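Local coordinates for uncharacterized protein (Legionella longbeachae NSW150, PDB 4JZA) that probably removes the 3-phosphate from phosphatidylinositol 3-phosphate, acting as a bacterial phosphoinositide phosphatase in lipid metabolism at the pathogen-host interface, at residues Pro346-Tyr351 and Ala400-Tyr405; Lys472-Thr477 and Phe522-Arg527; Val596-Met601 and Arg635-Ser640. All blocks are in the same frame, centred on the assembly; numbering follows the deposited sequence.

Interaction 1: residues Pro346-Tyr351 and Ala400-Tyr405; sequences PLPANY and AKVMEY
With chi1 at -180°, Y351 holds its ring anti to its own backbone N and sends the phenol from the loop before strand 352-359 to the end of helix 388-402. E404 meets it with CG set between its backbone N and carbonyl carbon (chi1 77°) and the rest of the chain extended. Y351 OH donates to E404 OE2 at 2.9 Å; the oxygen is met on its anti side and lies in the plane of the phenol ring at its edge. E404 OE1, the other carboxylate oxygen, forms a salt bridge with K401 NZ at 2.7 Å, so tyrosine and lysine divide the carboxylate. A water donates to Y351 OH and to V402 O and accepts from Y405 N. Apolar atoms close in alongside: V402 CG2 lies 3.7 Å from Y351 CE1, and the rigid ring of P348 crosses the lysine stem, CG to K401 CG at 3.7 Å. V402 also packs on Y547 of strand 545-549, so the contact ties the loop to a helix end lying against the central sheet. K401 NZ also reaches Y170 O. Tyrosine suits a place needing both apolar ring carbons and a hydroxyl, and the nearby ammonium would be expected to keep E404 ionised.

Interaction 2: residues Lys472-Thr477 and Phe522-Arg527; sequences KRLYYT and FDYAGR
Two nitrogens of R527 grip one backbone oxygen, T477 O, joining the loop after the small antiparallel hairpin of strands 469-470 and 474-475 to the first turn of helix 524-542. The shorter bond runs from R527 NH1 to T477 O at 2.8 Å, in the carbonyl plane; R527 NH2 reaches T477 O at 3.0 Å from above that plane. The oxygen itself lies almost in the guanidinium plane, a fork well suited to arginine, whose two terminal nitrogens lie in one plane. R527 NE and NH2 also donate to V511 O and L512 O, so its rotation is fixed from several sides, while T477 OG1 bonds to E528 and H466. At the start of the helix D523 is the N-cap, its OD1 accepting from G526 N at 3.0 Å.

Farther out the contact turns aromatic. The Y476 ring has R527 NH1 at its edge and receives Y524 CE1 over the centre of one face, the two ring planes inclined at 49°. Y524 is in turn held between apolar neighbours, with F522 CD2 over one face and L474 on the opposite one. Leucine suits that place because its branched side chain can lay one methyl on a ring: L474 CD2 makes a CH-pi contact 3.7 Å from the centroid of the Y524 ring, 20° off its normal.

Interaction 3: residues Val596-Met601 and Arg635-Ser640; sequences VADLYM and RKRLDS
A salt bridge laid over a small apolar patch joins two helices here, at the surface of the protein: the last turns of helix 587-602 meet the C-terminal end of helix 628-637. R637 carries most of it. Its CG is anti to its carbonyl carbon (chi1 -79°) and the chain then runs extended to NE, which takes the guanidinium across to the other helix. There R637 NH1 donates to D598 OD1 at 2.7 Å with an N-H...O angle of 150°. The carboxylate oxygen is approached on its anti side, the carboxylate and guanidinium planes are turned 52° against each other, and one nitrogen, NH1, makes the bridge, not a flat two-point pairing. The remaining nitrogens have partners of their own: R637 NE pairs with E633 and R637 NH2 with S594 O, an arrangement that probably keeps the group from turning.

Alanine suits the position under the guanidinium because its lone methyl leaves room for a flat group to lie on it; A597 CB sits over the centre of one face, 3.6 Å from R637 CZ. Selenomethionine M601 supplies the flexible apolar part. Its SE lies 3.6 Å from R637 CD, against the aliphatic stem of the arginine, and a bend at chi3 turns CE toward L638, whose CD2 is 3.8 Å from M601 CE. Directly after L638 the chain leaves the helix through a Schellman motif, with D639 at positive phi, D639 N bonded to K636 O and S640 N to R635 O. Around the contact, L599 packs on helix 556-574, Y600 reaches D647 of helix 643-652, and L638 rests on S643 of that same helix; D598 packs on M151, just after strand 144-150, and M601 and L638 on Q37 and P39, in the loop after strand 31-35.

The three contacts follow one another along the chain without overlapping, and none touches another. Interaction 1 lies closest to the centre of the chain, beside the nine-stranded mixed sheet: 346-351 leads into strand 352-359, and residues of 400-405 pack on strand 545-549. Interaction 2 is about 30 Å from it between centres, where the hairpin following edge strand 462-465 meets the start of helix 524-542, the helix that precedes strand 545-549. Interaction 3, about 23 Å from interaction 2 between centres, belongs to the helices that come after that strand. Interaction 1 thus lies against the central sheet and interaction 2 leads to it through helix 524-542, while interaction 3 joins two helices at the surface, in keeping with an alpha/beta fold.

Interaction 1: residues Pro346-Tyr351 and Ala400-Tyr405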
loop_
_atom_site.group_PDB
_atom_site.type_symbol
_atom_site.label_atom_id
_atom_site.label_comp_id
_atom_site.label_asym_id
_atom_site.label_seq_id
_atom_site.Cartn_x
_atom_site.Cartn_y
_atom_site.Cartn_z
ATOM N N PRO A 346 -5.184 1.981 -12.897
ATOM C CA PRO A 346 -6.461 1.424 -13.309
ATOM C C PRO A 346 -6.354 0.049 -13.945
ATOM O O PRO A 346 -6.752 -0.149 -15.064
ATOM C CB PRO A 346 -6.973 2.468 -14.304
ATOM C CG PRO A 346 -5.749 3.027 -14.913
ATOM C CD PRO A 346 -4.670 2.964 -13.870
ATOM N N LEU A 347 -5.819 -0.883 -13.201
ATOM C CA LEU A 347 -5.826 -2.283 -13.580
ATOM C C LEU A 347 -5.852 -3.122 -12.329
ATOM O O LEU A 347 -5.449 -2.690 -11.285
ATOM C CB LEU A 347 -4.608 -2.631 -14.422
ATOM C CG LEU A 347 -3.227 -2.686 -13.777
ATOM C CD1 LEU A 347 -2.236 -3.235 -14.789
ATOM C CD2 LEU A 347 -2.818 -1.304 -13.323
ATOM N N PRO A 348 -6.354 -4.320 -12.416
ATOM C CA PRO A 348 -6.695 -5.106 -11.208
ATOM C C PRO A 348 -5.550 -5.621 -10.387
ATOM O O PRO A 348 -4.497 -6.050 -10.917
ATOM C CB PRO A 348 -7.397 -6.342 -11.764
ATOM C CG PRO A 348 -7.686 -6.038 -13.183
ATOM C CD PRO A 348 -6.721 -5.022 -13.654
ATOM N N ALA A 349 -5.806 -5.652 -9.092
ATOM C CA ALA A 349 -4.781 -6.009 -8.150
ATOM C C ALA A 349 -5.061 -7.358 -7.655
ATOM O O ALA A 349 -6.222 -7.781 -7.604
ATOM C CB ALA A 349 -4.744 -5.045 -6.986
ATOM N N ASN A 350 -3.982 -8.032 -7.274
ATOM C CA ASN A 350 -4.054 -9.350 -6.690
ATOM C C ASN A 350 -4.899 -10.252 -7.557
ATOM O O ASN A 350 -5.707 -11.018 -7.035
ATOM C CB ASN A 350 -4.610 -9.261 -5.256
ATOM C CG ASN A 350 -4.348 -10.518 -4.433
ATOM O OD1 ASN A 350 -3.522 -11.395 -4.778
ATOM N ND2 ASN A 350 -5.050 -10.618 -3.325
ATOM N N TYR A 351 -4.692 -10.167 -8.880
ATOM C CA TYR A 351 -5.522 -10.837 -9.861
ATOM C C TYR A 351 -4.978 -12.210 -10.171
ATOM O O TYR A 351 -3.828 -12.352 -10.543
ATOM C CB TYR A 351 -5.594 -10.004 -11.124
ATOM C CG TYR A 351 -6.442 -10.568 -12.280
ATOM C CD1 TYR A 351 -7.763 -11.013 -12.077
ATOM C CD2 TYR A 351 -5.944 -10.586 -13.591
ATOM C CE1 TYR A 351 -8.551 -11.462 -13.128
ATOM C CE2 TYR A 351 -6.728 -11.033 -14.647
ATOM C CZ TYR A 351 -8.029 -11.477 -14.424
ATOM O OH TYR A 351 -8.778 -11.966 -15.501
ATOM N N ALA A 400 -13.950 -4.992 -16.886
ATOM C CA ALA A 400 -13.653 -5.623 -18.185
ATOM C C ALA A 400 -12.528 -6.624 -18.056
ATOM O O ALA A 400 -12.555 -7.670 -18.678
ATOM C CB ALA A 400 -13.288 -4.581 -19.244
ATOM N N LYS A 401 -11.511 -6.325 -17.263
ATOM C CA LYS A 401 -10.361 -7.200 -17.281
ATOM C C LYS A 401 -10.697 -8.517 -16.559
ATOM O O LYS A 401 -10.237 -9.601 -16.903
ATOM C CB LYS A 401 -9.216 -6.500 -16.632
ATOM C CG LYS A 401 -7.963 -7.307 -16.688
ATOM C CD LYS A 401 -7.591 -7.669 -18.101
ATOM C CE LYS A 401 -6.187 -8.235 -18.092
ATOM N NZ LYS A 401 -5.741 -8.648 -19.463
ATOM N N VAL A 402 -11.569 -8.387 -15.594
ATOM C CA VAL A 402 -11.910 -9.445 -14.668
ATOM C C VAL A 402 -12.983 -10.388 -15.302
ATOM O O VAL A 402 -13.148 -11.568 -14.923
ATOM C CB VAL A 402 -12.258 -8.737 -13.295
ATOM C CG1 VAL A 402 -13.553 -9.163 -12.669
ATOM C CG2 VAL A 402 -11.079 -8.811 -12.331
HETATM N N MSE A 403 -13.673 -9.877 -16.315
HETATM C CA MSE A 403 -14.586 -10.679 -17.107
HETATM C C MSE A 403 -13.898 -11.242 -18.332
HETATM O O MSE A 403 -14.535 -11.910 -19.154
HETATM C CB MSE A 403 -15.743 -9.787 -17.514
HETATM C CG MSE A 403 -16.513 -9.289 -16.303
HETATM SE SE MSE A 403 -17.548 -10.769 -15.530
HETATM C CE MSE A 403 -17.272 -10.492 -13.617
ATOM N N GLU A 404 -12.594 -11.041 -18.478
ATOM C CA GLU A 404 -11.958 -11.407 -19.738
ATOM C C GLU A 404 -12.150 -12.894 -20.088
ATOM O O GLU A 404 -12.226 -13.196 -21.236
ATOM C CB GLU A 404 -10.472 -10.967 -19.818
ATOM C CG GLU A 404 -9.459 -11.825 -19.038
ATOM C CD GLU A 404 -8.046 -11.212 -18.955
ATOM O OE1 GLU A 404 -7.599 -10.609 -19.958
ATOM O OE2 GLU A 404 -7.353 -11.353 -17.904
ATOM N N TYR A 405 -12.247 -13.815 -19.121
ATOM C CA TYR A 405 -12.313 -15.264 -19.435
ATOM C C TYR A 405 -13.720 -15.792 -19.447
ATOM O O TYR A 405 -13.965 -16.968 -19.741
ATOM C CB TYR A 405 -11.452 -16.084 -18.509
ATOM C CG TYR A 405 -10.001 -15.993 -18.845
ATOM C CD1 TYR A 405 -9.452 -16.728 -19.896
ATOM C CD2 TYR A 405 -9.139 -15.156 -18.101
ATOM C CE1 TYR A 405 -8.086 -16.646 -20.211
ATOM C CE2 TYR A 405 -7.769 -15.065 -18.402
ATOM C CZ TYR A 405 -7.255 -15.818 -19.459
ATOM O OH TYR A 405 -5.935 -15.723 -19.757
HETATM O O HOH W 1 -11.483 -13.344 -16.243
#

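Interaction 2: residues Lys472-Thr477 and Phe522-Arg527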
loop_
_atom_site.group_PDB
_atom_site.type_symbol
_atom_site.label_atom_id
_atom_site.label_comp_id
_atom_site.label_asym_id
_atom_site.label_seq_id
_atom_site.Cartn_x
_atom_site.Cartn_y
_atom_site.Cartn_z
ATOM N N LYS A 472 -24.224 -1.741 15.508
ATOM C CA LYS A 472 -25.211 -1.576 16.544
ATOM C C LYS A 472 -25.858 -2.968 16.562
ATOM O O LYS A 472 -26.124 -3.543 17.617
ATOM C CB LYS A 472 -26.217 -0.521 16.086
ATOM C CG LYS A 472 -27.391 -0.300 17.020
ATOM C CD LYS A 472 -27.059 0.742 18.073
ATOM C CE LYS A 472 -28.192 0.884 19.078
ATOM N NZ LYS A 472 -27.657 1.206 20.424
ATOM N N ARG A 473 -26.066 -3.506 15.363
ATOM C CA ARG A 473 -26.653 -4.836 15.164
ATOM C C ARG A 473 -25.780 -5.685 14.227
ATOM O O ARG A 473 -24.873 -5.180 13.621
ATOM C CB ARG A 473 -28.052 -4.671 14.568
ATOM C CG ARG A 473 -28.079 -3.771 13.327
ATOM C CD ARG A 473 -29.459 -3.689 12.690
ATOM N NE ARG A 473 -29.415 -3.104 11.349
ATOM C CZ ARG A 473 -29.286 -3.797 10.216
ATOM N NH1 ARG A 473 -29.173 -5.125 10.216
ATOM N NH2 ARG A 473 -29.266 -3.164 9.056
ATOM N N LEU A 474 -26.067 -6.965 14.098
ATOM C CA LEU A 474 -25.379 -7.774 13.124
ATOM C C LEU A 474 -25.852 -7.375 11.740
ATOM O O LEU A 474 -27.018 -7.038 11.576
ATOM C CB LEU A 474 -25.693 -9.252 13.342
ATOM C CG LEU A 474 -24.897 -10.250 12.486
ATOM C CD1 LEU A 474 -23.390 -10.163 12.695
ATOM C CD2 LEU A 474 -25.367 -11.664 12.767
ATOM N N TYR A 475 -24.953 -7.411 10.753
ATOM C CA TYR A 475 -25.321 -7.218 9.328
ATOM C C TYR A 475 -24.948 -8.479 8.570
ATOM O O TYR A 475 -23.819 -8.972 8.719
ATOM C CB TYR A 475 -24.556 -6.058 8.708
ATOM C CG TYR A 475 -24.957 -4.698 9.201
ATOM C CD1 TYR A 475 -24.427 -4.179 10.386
ATOM C CD2 TYR A 475 -25.848 -3.906 8.465
ATOM C CE1 TYR A 475 -24.791 -2.928 10.840
ATOM C CE2 TYR A 475 -26.214 -2.651 8.912
ATOM C CZ TYR A 475 -25.688 -2.164 10.103
ATOM O OH TYR A 475 -26.059 -0.911 10.552
ATOM N N TYR A 476 -25.880 -9.015 7.792
ATOM C CA TYR A 476 -25.700 -10.288 7.104
ATOM C C TYR A 476 -26.616 -10.366 5.900
ATOM O O TYR A 476 -27.433 -9.485 5.694
ATOM C CB TYR A 476 -25.982 -11.453 8.042
ATOM C CG TYR A 476 -27.354 -11.413 8.654
ATOM C CD1 TYR A 476 -27.626 -10.590 9.726
ATOM C CD2 TYR A 476 -28.376 -12.198 8.158
ATOM C CE1 TYR A 476 -28.880 -10.551 10.289
ATOM C CE2 TYR A 476 -29.632 -12.164 8.715
ATOM C CZ TYR A 476 -29.878 -11.338 9.780
ATOM O OH TYR A 476 -31.127 -11.306 10.336
ATOM N N THR A 477 -26.465 -11.395 5.077
ATOM C CA THR A 477 -27.368 -11.550 3.948
ATOM C C THR A 477 -28.760 -11.914 4.440
ATOM O O THR A 477 -28.943 -12.875 5.169
ATOM C CB THR A 477 -26.894 -12.658 2.999
ATOM O OG1 THR A 477 -25.473 -12.608 2.871
ATOM C CG2 THR A 477 -27.510 -12.480 1.642
ATOM N N PHE A 522 -27.106 -19.421 16.718
ATOM C CA PHE A 522 -27.170 -19.650 15.270
ATOM C C PHE A 522 -25.857 -19.285 14.579
ATOM O O PHE A 522 -25.283 -18.261 14.876
ATOM C CB PHE A 522 -28.298 -18.798 14.703
ATOM C CG PHE A 522 -28.597 -19.070 13.261
ATOM C CD1 PHE A 522 -29.296 -20.224 12.883
ATOM C CD2 PHE A 522 -28.197 -18.169 12.280
ATOM C CE1 PHE A 522 -29.574 -20.481 11.559
ATOM C CE2 PHE A 522 -28.498 -18.398 10.951
ATOM C CZ PHE A 522 -29.185 -19.563 10.588
ATOM N N ASP A 523 -25.391 -20.104 13.648
ATOM C CA ASP A 523 -24.056 -19.929 13.052
ATOM C C ASP A 523 -24.107 -19.033 11.820
ATOM O O ASP A 523 -24.032 -19.508 10.724
ATOM C CB ASP A 523 -23.458 -21.310 12.717
ATOM C CG ASP A 523 -22.080 -21.243 12.045
ATOM O OD1 ASP A 523 -21.365 -20.210 12.180
ATOM O OD2 ASP A 523 -21.725 -22.263 11.385
ATOM N N TYR A 524 -24.229 -17.725 12.018
ATOM C CA TYR A 524 -24.393 -16.782 10.908
ATOM C C TYR A 524 -23.161 -16.746 10.018
ATOM O O TYR A 524 -23.278 -16.516 8.834
ATOM C CB TYR A 524 -24.632 -15.357 11.412
ATOM C CG TYR A 524 -26.000 -15.088 11.936
ATOM C CD1 TYR A 524 -27.062 -14.855 11.072
ATOM C CD2 TYR A 524 -26.236 -15.046 13.287
ATOM C CE1 TYR A 524 -28.328 -14.609 11.546
ATOM C CE2 TYR A 524 -27.498 -14.815 13.771
ATOM C CZ TYR A 524 -28.532 -14.585 12.899
ATOM O OH TYR A 524 -29.782 -14.367 13.418
ATOM N N ALA A 525 -21.989 -16.919 10.613
ATOM C CA ALA A 525 -20.758 -16.946 9.852
ATOM C C ALA A 525 -20.811 -18.117 8.883
ATOM O O ALA A 525 -20.529 -17.976 7.698
ATOM C CB ALA A 525 -19.538 -17.054 10.774
ATOM N N GLY A 526 -21.183 -19.270 9.379
ATOM C CA GLY A 526 -21.264 -20.434 8.523
ATOM C C GLY A 526 -22.307 -20.305 7.448
ATOM O O GLY A 526 -22.125 -20.795 6.307
ATOM N N ARG A 527 -23.400 -19.648 7.793
ATOM C CA ARG A 527 -24.453 -19.489 6.830
ATOM C C ARG A 527 -23.881 -18.726 5.650
ATOM O O ARG A 527 -24.087 -19.137 4.484
ATOM C CB ARG A 527 -25.649 -18.769 7.414
ATOM C CG ARG A 527 -26.701 -18.380 6.377
ATOM C CD ARG A 527 -28.022 -18.014 7.052
ATOM N NE ARG A 527 -28.957 -17.415 6.115
ATOM C CZ ARG A 527 -28.939 -16.149 5.715
ATOM N NH1 ARG A 527 -28.028 -15.296 6.172
ATOM N NH2 ARG A 527 -29.850 -15.730 4.836
#

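Interaction 3: residues Val596-Met601 and Arg635-Ser640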
loop_
_atom_site.group_PDB
_atom_site.type_symbol
_atom_site.label_atom_id
_atom_site.label_comp_id
_atom_site.label_asym_id
_atom_site.label_seq_id
_atom_site.Cartn_x
_atom_site.Cartn_y
_atom_site.Cartn_z
ATOM N N VAL A 596 -11.795 -28.417 6.091
ATOM C CA VAL A 596 -11.559 -26.984 6.202
ATOM C C VAL A 596 -10.298 -26.674 6.971
ATOM O O VAL A 596 -9.451 -25.866 6.521
ATOM C CB VAL A 596 -12.674 -26.229 6.904
ATOM C CG1 VAL A 596 -12.275 -24.774 7.058
ATOM C CG2 VAL A 596 -13.918 -26.276 6.048
ATOM N N ALA A 597 -10.179 -27.279 8.133
ATOM C CA ALA A 597 -9.029 -27.042 8.982
ATOM C C ALA A 597 -7.757 -27.432 8.223
ATOM O O ALA A 597 -6.769 -26.701 8.231
ATOM C CB ALA A 597 -9.159 -27.807 10.306
ATOM N N ASP A 598 -7.783 -28.550 7.516
ATOM C CA ASP A 598 -6.593 -28.971 6.734
ATOM C C ASP A 598 -6.171 -27.957 5.700
ATOM O O ASP A 598 -4.965 -27.706 5.528
ATOM C CB ASP A 598 -6.843 -30.291 5.993
ATOM C CG ASP A 598 -6.687 -31.490 6.883
ATOM O OD1 ASP A 598 -6.174 -31.341 8.003
ATOM O OD2 ASP A 598 -7.091 -32.588 6.451
ATOM N N LEU A 599 -7.168 -27.419 4.990
ATOM C CA LEU A 599 -6.902 -26.471 3.927
ATOM C C LEU A 599 -6.373 -25.176 4.516
ATOM O O LEU A 599 -5.360 -24.675 4.069
ATOM C CB LEU A 599 -8.139 -26.242 3.071
ATOM C CG LEU A 599 -8.516 -27.434 2.150
ATOM C CD1 LEU A 599 -9.747 -27.083 1.362
ATOM C CD2 LEU A 599 -7.452 -27.819 1.154
ATOM N N TYR A 600 -7.041 -24.686 5.558
ATOM C CA TYR A 600 -6.647 -23.471 6.226
ATOM C C TYR A 600 -5.232 -23.636 6.718
ATOM O O TYR A 600 -4.396 -22.797 6.469
ATOM C CB TYR A 600 -7.629 -23.123 7.354
ATOM C CG TYR A 600 -7.318 -21.805 8.029
ATOM C CD1 TYR A 600 -6.306 -21.713 8.971
ATOM C CD2 TYR A 600 -8.034 -20.654 7.708
ATOM C CE1 TYR A 600 -6.004 -20.530 9.575
ATOM C CE2 TYR A 600 -7.729 -19.449 8.280
ATOM C CZ TYR A 600 -6.711 -19.396 9.219
ATOM O OH TYR A 600 -6.391 -18.193 9.802
HETATM N N MSE A 601 -4.935 -24.748 7.373
HETATM C CA MSE A 601 -3.572 -24.943 7.909
HETATM C C MSE A 601 -2.500 -25.259 6.889
HETATM O O MSE A 601 -1.358 -25.217 7.204
HETATM C CB MSE A 601 -3.587 -26.036 8.941
HETATM C CG MSE A 601 -4.402 -25.564 10.158
HETATM SE SE MSE A 601 -4.659 -26.942 11.543
HETATM C CE MSE A 601 -2.755 -27.295 11.872
ATOM N N ARG A 635 -7.449 -24.095 16.369
ATOM C CA ARG A 635 -6.829 -23.683 17.610
ATOM C C ARG A 635 -6.257 -24.849 18.372
ATOM O O ARG A 635 -5.167 -24.758 18.921
ATOM C CB ARG A 635 -7.807 -22.911 18.499
ATOM C CG ARG A 635 -7.965 -21.394 18.250
ATOM C CD ARG A 635 -8.978 -20.852 19.246
ATOM N NE ARG A 635 -10.041 -20.067 18.640
ATOM C CZ ARG A 635 -11.343 -20.330 18.748
ATOM N NH1 ARG A 635 -11.763 -21.382 19.406
ATOM N NH2 ARG A 635 -12.247 -19.541 18.162
ATOM N N LYS A 636 -6.995 -25.943 18.418
ATOM C CA LYS A 636 -6.596 -27.066 19.233
ATOM C C LYS A 636 -5.551 -27.874 18.487
ATOM O O LYS A 636 -4.557 -28.289 19.054
ATOM C CB LYS A 636 -7.827 -27.878 19.684
ATOM C CG LYS A 636 -8.692 -27.068 20.685
ATOM C CD LYS A 636 -9.907 -27.798 21.261
ATOM C CE LYS A 636 -10.937 -28.188 20.198
ATOM N NZ LYS A 636 -12.132 -28.834 20.806
ATOM N N ARG A 637 -5.695 -28.036 17.193
ATOM C CA ARG A 637 -4.627 -28.695 16.451
ATOM C C ARG A 637 -3.237 -28.025 16.620
ATOM O O ARG A 637 -2.188 -28.714 16.620
ATOM C CB ARG A 637 -4.995 -28.737 14.972
ATOM C CG ARG A 637 -5.984 -29.826 14.600
ATOM C CD ARG A 637 -6.233 -29.708 13.119
ATOM N NE ARG A 637 -7.292 -30.533 12.563
ATOM C CZ ARG A 637 -7.415 -30.762 11.268
ATOM N NH1 ARG A 637 -6.527 -30.266 10.430
ATOM N NH2 ARG A 637 -8.410 -31.510 10.806
ATOM N N LEU A 638 -3.231 -26.693 16.733
ATOM C CA LEU A 638 -2.005 -25.930 16.938
ATOM C C LEU A 638 -1.667 -25.702 18.406
ATOM O O LEU A 638 -0.636 -25.128 18.702
ATOM C CB LEU A 638 -2.135 -24.575 16.240
ATOM C CG LEU A 638 -2.192 -24.619 14.712
ATOM C CD1 LEU A 638 -2.616 -23.278 14.162
ATOM C CD2 LEU A 638 -0.842 -24.978 14.159
ATOM N N ASP A 639 -2.560 -26.137 19.290
ATOM C CA ASP A 639 -2.447 -26.045 20.717
ATOM C C ASP A 639 -2.373 -24.614 21.225
ATOM O O ASP A 639 -1.791 -24.385 22.267
ATOM C CB ASP A 639 -1.227 -26.872 21.216
ATOM C CG ASP A 639 -1.345 -27.317 22.701
ATOM O OD1 ASP A 639 -2.486 -27.588 23.167
ATOM O OD2 ASP A 639 -0.288 -27.384 23.387
ATOM N N SER A 640 -2.973 -23.655 20.529
ATOM C CA SER A 640 -2.811 -22.260 20.903
ATOM C C SER A 640 -4.135 -21.565 20.760
ATOM O O SER A 640 -4.756 -21.703 19.711
ATOM C CB SER A 640 -1.765 -21.593 19.997
ATOM O OG SER A 640 -1.449 -20.256 20.430
#